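Local coordinates for penaeus monodon metallodensovirus major capsid protein (Penaeus monodon metallodensovirus, PDB 6WH7) that builds the icosahedral capsid of a shrimp densovirus, sixty copies forming a shell that probably encloses and protects the viral DNA genome, at residues A[86-89]-A[90-94]; A[239-243]-A[244-248]; A[335-339]-A[340-344]; A[352-355]-A[356-359]. All coordinates share one frame; numbering follows the deposited sequence.

Contact 1 (A[86-89]-A[90-94]); sequences NVMR and FYCEY
With CG anti to the backbone N in both residues (chi1 -173° and 176°), Arg89, in helix 88-92, and Glu93, just beyond its end, lie side by side and point the same way. This is an i to i+4 salt bridge on a helical turn early in the long connection between strands 79-83 and 118-135; the turn packs on strands 59-75, 118-135 and 287-302 of one sheet, as expected of the jelly-roll core of a parvoviral capsid protein. Arg89 bends at chi3, and its NH1 reaches Glu93 OE2 at 2.6 Å. That oxygen meets the guanidinium at its edge, near its plane, although the two flat groups are turned 59° against each other. OE1 is held by the hydroxyl of Tyr234, so both carboxylate oxygens are gripped.

The backbone turn itself is only loosely bonded. Phe90 N donates to Val87 O at 3.1 Å and Tyr91 N to Met88 O at 3.2 Å, both i to i+3 bonds with the donor above the carbonyl plane. Met88 O takes a second, weak bond from Cys92 N at 3.4 Å. The CB atoms of Val87 and Phe90 pack 4.4 Å apart, and the Phe90 ring continues onto Leu293 and Thr295. The two aromatic rings also meet: Phe90 CD2 sits 3.5 Å above the plane of the Tyr91 ring, over its centre.

Contact 2 (A[239-243]-A[244-248]); sequences VPQNN and DSMNA
Asn243 and Met246 carry the backbone part of this contact: Asn243 N donates to Met246 O at 2.6 Å, with the nitrogen nearly along the C=O axis. The same carbonyl oxygen lies 3.5 Å from Asn242 CA, in a CA-H...O contact between the two arms.

Side chain to backbone, the main bond belongs to Asn242. Its CG lies anti to the carbonyl carbon (chi1 -72°), which carries OD1 across to Ala248 N at 3.1 Å; the donor is tilted 24° from the amide carbonyl plane. The other end of this amide, ND2, bonds to Met362 O, which is consistent with the modelled orientation of the amide. Taken together, these links close a hairpin-shaped reversal without regular strands, with the two arms running 160° apart in direction, in the long connection between strands 229-230 and 257-262. At the bend Asp244 OD1 receives weak bonds from Ser245 N and OG, whereas OD2 is engaged by Gln165 NE2.

Van der Waals contact fills in along the arms. Met246 lies alongside the Asn243 amide, pointing the same way. Farther along there is an apolar contact, where Pro240 CB meets Ala248 CB at 3.8 Å, while the proline also rests on Met88 of helix 88-92. A neighbouring subunit takes backbone hydrogen bonds with Asn243, and its Ile258, Leu325 and His368 pack on Asn242, Asp244 and Asn247 respectively.

Contact 3 (A[335-339]-A[340-344]); sequences SITES and KINNI
Ile336 and Ile341 pass at a slant on one face of a two-stranded beta hairpin, Ile336 CD1 lying 3.4 Å from Ile341 CG1. They form an antiparallel non-hydrogen-bonded pair. Ile336 turns its CD1 back over the partner strand because its chain is bent at chi2 (-64°), whereas Ile341 is extended there.

Asn342 points toward the partner strand and crosses the Thr337 side chain at about a right angle. Its amide is shared out by its ends: ND2 donates to Ser335 OG at 3.0 Å, 17° out of the amide plane, and OD1 faces Thr337 CG2. The backbone of the same residue is tied as well, Asn342 N reaching Ser335 O at 2.8 Å.

Closer to the tip, Thr337 and Lys340 make a hydrogen-bonded pair, with Thr337 N to Lys340 O at 3.1 Å and Lys340 N to Thr337 O at 2.9 Å. The type II' turn between them has Glu338 and Ser339 at its corners.

Strand 335-337 is one outer strand of a three-stranded antiparallel sheet within the chain; strand 340-345 lies in the middle, bonded through Ile341 to Trp178 and through Ile344 to Val170 of strand 169-179.

Contact 4 (A[352-355]-A[356-359]); sequences RVDA and RNKG
Asp354 and Arg356 meet over a flat face: Asp354 OD2 lies 3.0 Å from Arg356 NH2, well out of the guanidinium plane, and the carboxylate stands 86° to it. No N-H points at the oxygen, so this salt bridge rests on charge alone. The arginine is bent at chi3 (-61°), which folds the guanidinium back over the aspartate. The other oxygen, OD1, accepts a weak bond from Arg356 N at 3.3 Å, an Asx turn in outline.

Around this pair the backbone makes a 3-10 turn in the loop between strands 340-345 and 363-368. Asn357 N donates to Asp354 O at 2.8 Å and Lys358 N to Ala355 O at 3.2 Å, each donor standing above the carbonyl plane. Val353 CG1 packs on Asn357 CB at 3.7 Å and on Lys358 CG at 3.9 Å; the valine and asparagine side chains cross at about a right angle.

Farther out, the turn belongs to a subunit interface. The stronger partner of Arg356 NH2 is Asp225 of a neighbouring subunit, in a salt bridge, and Arg352 makes a salt bridge to Glu305 of that same subunit, whose Lys361 packs against Asn357.

Overall arrangement
Each of the four contacts is local, and they follow one another along the chain: helix 88-92, the loop before strand 257-262, the hairpin 335-345 in its three-stranded sheet, and the loop before strand 363-368. Contact 1 touches both contact 2, where Asn86 O lies 2.7 Å from Val239 N in a probable hydrogen bond, and contact 3, through Asn86 and Ile344; contacts 2 and 3 stay about 7 Å apart at their nearest atoms. Contact 4 lies farther from the chain centre, its centre about 15 Å from that of contact 2 but 31 Å from that of contact 3. Contacts 2 and 4 share the same neighbouring subunit, whereas no other chain touches contact 3.

Contact 1 (A[86-89]-A[90-94])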
loop_
_atom_site.group_PDB
_atom_site.type_symbol
_atom_site.label_atom_id
_atom_site.label_comp_id
_atom_site.label_asym_id
_atom_site.label_seq_id
_atom_site.Cartn_x
_atom_site.Cartn_y
_atom_site.Cartn_z
ATOM N N ASN A 86 -82.039 36.871 -34.975
ATOM C CA ASN A 86 -81.952 37.785 -33.856
ATOM C C ASN A 86 -83.271 37.951 -33.127
ATOM O O ASN A 86 -83.351 38.750 -32.197
ATOM C CB ASN A 86 -81.403 39.142 -34.303
ATOM C CG ASN A 86 -82.211 39.773 -35.394
ATOM O OD1 ASN A 86 -82.973 39.108 -36.083
ATOM N ND2 ASN A 86 -82.059 41.076 -35.553
ATOM N N VAL A 87 -84.291 37.201 -33.508
ATOM C CA VAL A 87 -85.607 37.280 -32.898
ATOM C C VAL A 87 -85.742 36.137 -31.904
ATOM O O VAL A 87 -85.399 34.994 -32.218
ATOM C CB VAL A 87 -86.705 37.217 -33.970
ATOM C CG1 VAL A 87 -88.070 37.331 -33.348
ATOM C CG2 VAL A 87 -86.482 38.289 -34.997
ATOM N N MET A 88 -86.221 36.447 -30.698
ATOM C CA MET A 88 -86.469 35.402 -29.709
ATOM C C MET A 88 -87.457 34.375 -30.229
ATOM O O MET A 88 -87.287 33.173 -30.016
ATOM C CB MET A 88 -86.986 36.016 -28.410
ATOM C CG MET A 88 -85.972 36.777 -27.606
ATOM S SD MET A 88 -84.690 35.726 -26.931
ATOM C CE MET A 88 -85.648 34.780 -25.759
ATOM N N ARG A 89 -88.494 34.834 -30.923
ATOM C CA ARG A 89 -89.535 33.951 -31.429
ATOM C C ARG A 89 -88.993 32.906 -32.386
ATOM O O ARG A 89 -89.630 31.869 -32.590
ATOM C CB ARG A 89 -90.593 34.799 -32.113
ATOM C CG ARG A 89 -91.798 34.060 -32.551
ATOM C CD ARG A 89 -92.715 34.995 -33.250
ATOM N NE ARG A 89 -93.210 36.037 -32.362
ATOM C CZ ARG A 89 -94.306 35.914 -31.630
ATOM N NH1 ARG A 89 -95.022 34.803 -31.700
ATOM N NH2 ARG A 89 -94.698 36.901 -30.845
ATOM N N PHE A 90 -87.824 33.152 -32.964
ATOM C CA PHE A 90 -87.238 32.232 -33.925
ATOM C C PHE A 90 -86.807 30.937 -33.258
ATOM O O PHE A 90 -86.998 29.852 -33.811
ATOM C CB PHE A 90 -86.066 32.940 -34.603
ATOM C CG PHE A 90 -85.330 32.117 -35.610
ATOM C CD1 PHE A 90 -85.864 31.887 -36.857
ATOM C CD2 PHE A 90 -84.061 31.654 -35.341
ATOM C CE1 PHE A 90 -85.174 31.162 -37.786
ATOM C CE2 PHE A 90 -83.370 30.937 -36.268
ATOM C CZ PHE A 90 -83.926 30.689 -37.491
ATOM N N TYR A 91 -86.197 31.033 -32.083
ATOM C CA TYR A 91 -85.614 29.883 -31.411
ATOM C C TYR A 91 -86.594 29.094 -30.555
ATOM O O TYR A 91 -86.600 27.862 -30.588
ATOM C CB TYR A 91 -84.451 30.357 -30.559
ATOM C CG TYR A 91 -83.377 30.978 -31.379
ATOM C CD1 TYR A 91 -82.368 30.211 -31.916
ATOM C CD2 TYR A 91 -83.383 32.331 -31.643
ATOM C CE1 TYR A 91 -81.389 30.773 -32.670
ATOM C CE2 TYR A 91 -82.408 32.899 -32.395
ATOM C CZ TYR A 91 -81.409 32.116 -32.907
ATOM O OH TYR A 91 -80.418 32.674 -33.667
ATOM N N CYS A 92 -87.392 29.780 -29.752
ATOM C CA CYS A 92 -88.219 29.137 -28.744
ATOM C C CYS A 92 -89.662 28.953 -29.172
ATOM O O CYS A 92 -90.481 28.503 -28.372
ATOM C CB CYS A 92 -88.133 29.912 -27.428
ATOM S SG CYS A 92 -88.258 31.668 -27.592
ATOM N N GLU A 93 -89.991 29.289 -30.407
ATOM C CA GLU A 93 -91.347 29.186 -30.908
ATOM C C GLU A 93 -91.290 28.630 -32.317
ATOM O O GLU A 93 -90.505 29.107 -33.139
ATOM C CB GLU A 93 -92.018 30.554 -30.863
ATOM C CG GLU A 93 -93.384 30.623 -31.421
ATOM C CD GLU A 93 -94.041 31.925 -31.071
ATOM O OE1 GLU A 93 -93.421 32.697 -30.315
ATOM O OE2 GLU A 93 -95.160 32.191 -31.554
ATOM N N TYR A 94 -92.099 27.619 -32.596
ATOM C CA TYR A 94 -91.929 26.827 -33.806
ATOM C C TYR A 94 -92.967 27.301 -34.808
ATOM O O TYR A 94 -94.116 26.867 -34.778
ATOM C CB TYR A 94 -92.093 25.350 -33.468
ATOM C CG TYR A 94 -91.771 24.371 -34.564
ATOM C CD1 TYR A 94 -90.458 24.092 -34.893
ATOM C CD2 TYR A 94 -92.769 23.680 -35.226
ATOM C CE1 TYR A 94 -90.148 23.190 -35.867
ATOM C CE2 TYR A 94 -92.465 22.771 -36.207
ATOM C CZ TYR A 94 -91.150 22.532 -36.521
ATOM O OH TYR A 94 -90.826 21.628 -37.497
#

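Contact 2 (A[239-243]-A[244-248])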
loop_
_atom_site.group_PDB
_atom_site.type_symbol
_atom_site.label_atom_id
_atom_site.label_comp_id
_atom_site.label_asym_id
_atom_site.label_seq_id
_atom_site.Cartn_x
_atom_site.Cartn_y
_atom_site.Cartn_z
ATOM N N VAL A 239 -83.688 39.070 -29.564
ATOM C CA VAL A 239 -82.949 38.516 -28.438
ATOM C C VAL A 239 -82.258 39.736 -27.850
ATOM O O VAL A 239 -81.962 40.681 -28.594
ATOM C CB VAL A 239 -81.932 37.435 -28.836
ATOM C CG1 VAL A 239 -82.434 36.561 -29.978
ATOM C CG2 VAL A 239 -80.562 38.008 -29.019
ATOM N N PRO A 240 -82.020 39.790 -26.547
ATOM C CA PRO A 240 -81.438 40.998 -25.958
ATOM C C PRO A 240 -80.137 41.396 -26.639
ATOM O O PRO A 240 -79.210 40.598 -26.767
ATOM C CB PRO A 240 -81.220 40.591 -24.505
ATOM C CG PRO A 240 -82.269 39.581 -24.265
ATOM C CD PRO A 240 -82.423 38.819 -25.524
ATOM N N GLN A 241 -80.073 42.653 -27.074
ATOM C CA GLN A 241 -78.931 43.168 -27.814
ATOM C C GLN A 241 -78.753 44.635 -27.494
ATOM O O GLN A 241 -79.731 45.365 -27.362
ATOM C CB GLN A 241 -79.113 43.027 -29.323
ATOM C CG GLN A 241 -79.168 41.626 -29.827
ATOM C CD GLN A 241 -79.501 41.576 -31.278
ATOM O OE1 GLN A 241 -80.020 42.525 -31.834
ATOM N NE2 GLN A 241 -79.243 40.454 -31.896
ATOM N N ASN A 242 -77.506 45.064 -27.405
ATOM C CA ASN A 242 -77.156 46.469 -27.255
ATOM C C ASN A 242 -76.587 46.931 -28.588
ATOM O O ASN A 242 -75.487 46.527 -28.965
ATOM C CB ASN A 242 -76.159 46.648 -26.119
ATOM C CG ASN A 242 -76.785 46.441 -24.761
ATOM O OD1 ASN A 242 -77.967 46.687 -24.568
ATOM N ND2 ASN A 242 -75.998 45.958 -23.820
ATOM N N ASN A 243 -77.330 47.774 -29.296
ATOM C CA ASN A 243 -77.050 48.073 -30.691
ATOM C C ASN A 243 -77.272 49.548 -30.958
ATOM O O ASN A 243 -77.699 50.305 -30.087
ATOM C CB ASN A 243 -77.966 47.290 -31.632
ATOM C CG ASN A 243 -77.707 45.833 -31.604
ATOM O OD1 ASN A 243 -76.634 45.396 -31.223
ATOM N ND2 ASN A 243 -78.684 45.057 -32.021
ATOM N N ASP A 244 -77.011 49.943 -32.200
ATOM C CA ASP A 244 -77.567 51.183 -32.714
ATOM C C ASP A 244 -79.078 51.107 -32.830
ATOM O O ASP A 244 -79.759 52.132 -32.753
ATOM C CB ASP A 244 -76.970 51.490 -34.083
ATOM C CG ASP A 244 -77.126 50.336 -35.048
ATOM O OD1 ASP A 244 -77.392 49.211 -34.589
ATOM O OD2 ASP A 244 -77.042 50.556 -36.269
ATOM N N SER A 245 -79.607 49.917 -33.091
ATOM C CA SER A 245 -81.038 49.745 -33.270
ATOM C C SER A 245 -81.766 49.573 -31.949
ATOM O O SER A 245 -82.916 49.998 -31.815
ATOM C CB SER A 245 -81.306 48.540 -34.169
ATOM O OG SER A 245 -80.737 48.718 -35.449
ATOM N N MET A 246 -81.126 48.950 -30.968
ATOM C CA MET A 246 -81.885 48.384 -29.872
ATOM C C MET A 246 -81.039 48.266 -28.617
ATOM O O MET A 246 -79.811 48.247 -28.671
ATOM C CB MET A 246 -82.439 47.026 -30.282
ATOM C CG MET A 246 -81.396 45.984 -30.557
ATOM S SD MET A 246 -82.106 44.562 -31.389
ATOM C CE MET A 246 -81.986 45.046 -33.098
ATOM N N ASN A 247 -81.721 48.194 -27.479
ATOM C CA ASN A 247 -81.076 47.949 -26.201
ATOM C C ASN A 247 -81.750 46.779 -25.499
ATOM O O ASN A 247 -82.914 46.463 -25.745
ATOM C CB ASN A 247 -81.055 49.210 -25.315
ATOM C CG ASN A 247 -82.414 49.819 -25.111
ATOM O OD1 ASN A 247 -83.429 49.132 -25.103
ATOM N ND2 ASN A 247 -82.441 51.126 -24.932
ATOM N N ALA A 248 -80.986 46.129 -24.622
ATOM C CA ALA A 248 -81.391 44.847 -24.064
ATOM C C ALA A 248 -82.444 44.974 -22.974
ATOM O O ALA A 248 -83.288 44.084 -22.839
ATOM C CB ALA A 248 -80.172 44.110 -23.520
#

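Contact 3 (A[335-339]-A[340-344])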
loop_
_atom_site.group_PDB
_atom_site.type_symbol
_atom_site.label_atom_id
_atom_site.label_comp_id
_atom_site.label_asym_id
_atom_site.label_seq_id
_atom_site.Cartn_x
_atom_site.Cartn_y
_atom_site.Cartn_z
ATOM N N SER A 335 -90.636 44.852 -35.254
ATOM C CA SER A 335 -91.783 45.649 -35.652
ATOM C C SER A 335 -92.820 44.724 -36.268
ATOM O O SER A 335 -92.574 44.109 -37.308
ATOM C CB SER A 335 -91.360 46.736 -36.631
ATOM O OG SER A 335 -92.469 47.513 -37.034
ATOM N N ILE A 336 -93.981 44.634 -35.629
ATOM C CA ILE A 336 -95.051 43.734 -36.033
ATOM C C ILE A 336 -96.323 44.549 -36.157
ATOM O O ILE A 336 -96.698 45.262 -35.222
ATOM C CB ILE A 336 -95.274 42.597 -35.020
ATOM C CG1 ILE A 336 -94.006 41.798 -34.784
ATOM C CG2 ILE A 336 -96.346 41.662 -35.513
ATOM C CD1 ILE A 336 -93.548 41.099 -35.966
ATOM N N THR A 337 -96.983 44.448 -37.299
ATOM C CA THR A 337 -98.371 44.851 -37.413
ATOM C C THR A 337 -99.151 43.650 -37.915
ATOM O O THR A 337 -98.696 42.933 -38.810
ATOM C CB THR A 337 -98.562 46.068 -38.330
ATOM O OG1 THR A 337 -99.912 46.530 -38.223
ATOM C CG2 THR A 337 -98.279 45.729 -39.776
ATOM N N GLU A 338 -100.303 43.410 -37.301
ATOM C CA GLU A 338 -101.053 42.174 -37.510
ATOM C C GLU A 338 -100.098 41.033 -37.164
ATOM O O GLU A 338 -99.440 41.094 -36.115
ATOM C CB GLU A 338 -101.628 42.157 -38.914
ATOM C CG GLU A 338 -102.629 43.263 -39.156
ATOM C CD GLU A 338 -103.788 43.202 -38.188
ATOM O OE1 GLU A 338 -104.260 42.083 -37.896
ATOM O OE2 GLU A 338 -104.222 44.270 -37.708
ATOM N N SER A 339 -99.998 39.993 -37.982
ATOM C CA SER A 339 -99.043 38.913 -37.788
ATOM C C SER A 339 -97.769 39.104 -38.599
ATOM O O SER A 339 -96.957 38.183 -38.679
ATOM C CB SER A 339 -99.692 37.576 -38.142
ATOM O OG SER A 339 -98.761 36.511 -38.068
ATOM N N LYS A 340 -97.601 40.251 -39.240
ATOM C CA LYS A 340 -96.615 40.422 -40.295
ATOM C C LYS A 340 -95.477 41.308 -39.814
ATOM O O LYS A 340 -95.713 42.373 -39.242
ATOM C CB LYS A 340 -97.296 41.011 -41.526
ATOM C CG LYS A 340 -98.346 40.069 -42.074
ATOM C CD LYS A 340 -99.154 40.663 -43.197
ATOM C CE LYS A 340 -100.073 39.615 -43.800
ATOM N NZ LYS A 340 -101.194 39.277 -42.882
ATOM N N ILE A 341 -94.248 40.860 -40.045
ATOM C CA ILE A 341 -93.061 41.604 -39.638
ATOM C C ILE A 341 -92.855 42.763 -40.602
ATOM O O ILE A 341 -92.774 42.566 -41.818
ATOM C CB ILE A 341 -91.825 40.699 -39.603
ATOM C CG1 ILE A 341 -92.009 39.571 -38.598
ATOM C CG2 ILE A 341 -90.608 41.498 -39.236
ATOM C CD1 ILE A 341 -90.930 38.548 -38.643
ATOM N N ASN A 342 -92.768 43.975 -40.062
ATOM C CA ASN A 342 -92.610 45.158 -40.899
ATOM C C ASN A 342 -91.186 45.286 -41.408
ATOM O O ASN A 342 -90.961 45.559 -42.590
ATOM C CB ASN A 342 -93.007 46.399 -40.112
ATOM C CG ASN A 342 -94.474 46.451 -39.837
ATOM O OD1 ASN A 342 -95.265 45.865 -40.569
ATOM N ND2 ASN A 342 -94.856 47.132 -38.770
ATOM N N ASN A 343 -90.218 45.106 -40.524
ATOM C CA ASN A 343 -88.816 45.154 -40.891
ATOM C C ASN A 343 -88.037 44.399 -39.833
ATOM O O ASN A 343 -88.536 44.148 -38.735
ATOM C CB ASN A 343 -88.329 46.600 -41.047
ATOM C CG ASN A 343 -88.510 47.427 -39.792
ATOM O OD1 ASN A 343 -88.266 46.970 -38.682
ATOM N ND2 ASN A 343 -88.990 48.646 -39.966
ATOM N N ILE A 344 -86.813 44.023 -40.179
ATOM C CA ILE A 344 -85.911 43.372 -39.244
ATOM C C ILE A 344 -84.665 44.229 -39.124
ATOM O O ILE A 344 -84.015 44.538 -40.128
ATOM C CB ILE A 344 -85.564 41.939 -39.670
ATOM C CG1 ILE A 344 -86.798 41.050 -39.575
ATOM C CG2 ILE A 344 -84.484 41.380 -38.790
ATOM C CD1 ILE A 344 -86.601 39.679 -40.150
#

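Contact 4 (A[352-355]-A[356-359])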
loop_
_atom_site.group_PDB
_atom_site.type_symbol
_atom_site.label_atom_id
_atom_site.label_comp_id
_atom_site.label_asym_id
_atom_site.label_seq_id
_atom_site.Cartn_x
_atom_site.Cartn_y
_atom_site.Cartn_z
ATOM N N ARG A 352 -65.524 47.985 -35.320
ATOM C CA ARG A 352 -64.833 49.257 -35.196
ATOM C C ARG A 352 -65.202 50.018 -33.935
ATOM O O ARG A 352 -64.609 51.065 -33.669
ATOM C CB ARG A 352 -65.091 50.117 -36.429
ATOM C CG ARG A 352 -64.345 49.615 -37.635
ATOM C CD ARG A 352 -64.662 50.395 -38.872
ATOM N NE ARG A 352 -66.051 50.249 -39.266
ATOM C CZ ARG A 352 -66.564 50.787 -40.360
ATOM N NH1 ARG A 352 -65.796 51.490 -41.169
ATOM N NH2 ARG A 352 -67.840 50.610 -40.649
ATOM N N VAL A 353 -66.156 49.521 -33.155
ATOM C CA VAL A 353 -66.315 49.989 -31.788
ATOM C C VAL A 353 -65.090 49.585 -30.984
ATOM O O VAL A 353 -64.486 48.536 -31.226
ATOM C CB VAL A 353 -67.613 49.432 -31.182
ATOM C CG1 VAL A 353 -67.631 49.598 -29.691
ATOM C CG2 VAL A 353 -68.783 50.169 -31.757
ATOM N N ASP A 354 -64.694 50.442 -30.049
ATOM C CA ASP A 354 -63.561 50.154 -29.184
ATOM C C ASP A 354 -63.738 48.804 -28.508
ATOM O O ASP A 354 -64.816 48.478 -28.013
ATOM C CB ASP A 354 -63.427 51.256 -28.136
ATOM C CG ASP A 354 -62.175 51.129 -27.311
ATOM O OD1 ASP A 354 -61.342 50.249 -27.599
ATOM O OD2 ASP A 354 -62.019 51.916 -26.363
ATOM N N ALA A 355 -62.666 48.013 -28.498
ATOM C CA ALA A 355 -62.730 46.696 -27.882
ATOM C C ALA A 355 -63.074 46.784 -26.405
ATOM O O ALA A 355 -63.640 45.842 -25.845
ATOM C CB ALA A 355 -61.406 45.964 -28.069
ATOM N N ARG A 356 -62.735 47.898 -25.760
ATOM C CA ARG A 356 -63.085 48.092 -24.363
ATOM C C ARG A 356 -64.569 48.345 -24.180
ATOM O O ARG A 356 -65.092 48.138 -23.084
ATOM C CB ARG A 356 -62.286 49.252 -23.787
ATOM C CG ARG A 356 -60.799 49.017 -23.764
ATOM C CD ARG A 356 -60.109 50.063 -22.932
ATOM N NE ARG A 356 -60.321 51.403 -23.460
ATOM C CZ ARG A 356 -59.552 51.977 -24.371
ATOM N NH1 ARG A 356 -58.509 51.328 -24.853
ATOM N NH2 ARG A 356 -59.821 53.197 -24.795
ATOM N N ASN A 357 -65.251 48.796 -25.224
ATOM C CA ASN A 357 -66.692 48.966 -25.211
ATOM C C ASN A 357 -67.427 47.727 -25.665
ATOM O O ASN A 357 -68.629 47.797 -25.882
ATOM C CB ASN A 357 -67.112 50.142 -26.089
ATOM C CG ASN A 357 -66.694 51.457 -25.524
ATOM O OD1 ASN A 357 -66.189 52.317 -26.231
ATOM N ND2 ASN A 357 -66.890 51.623 -24.232
ATOM N N LYS A 358 -66.728 46.625 -25.882
ATOM C CA LYS A 358 -67.332 45.351 -26.229
ATOM C C LYS A 358 -66.881 44.329 -25.201
ATOM O O LYS A 358 -65.723 44.337 -24.780
ATOM C CB LYS A 358 -66.919 44.898 -27.630
ATOM C CG LYS A 358 -67.349 45.827 -28.741
ATOM C CD LYS A 358 -67.027 45.253 -30.102
ATOM C CE LYS A 358 -65.559 45.126 -30.397
ATOM N NZ LYS A 358 -64.910 46.425 -30.602
ATOM N N GLY A 359 -67.782 43.469 -24.776
ATOM C CA GLY A 359 -67.418 42.476 -23.796
ATOM C C GLY A 359 -68.591 42.149 -22.901
ATOM O O GLY A 359 -69.734 42.458 -23.217
#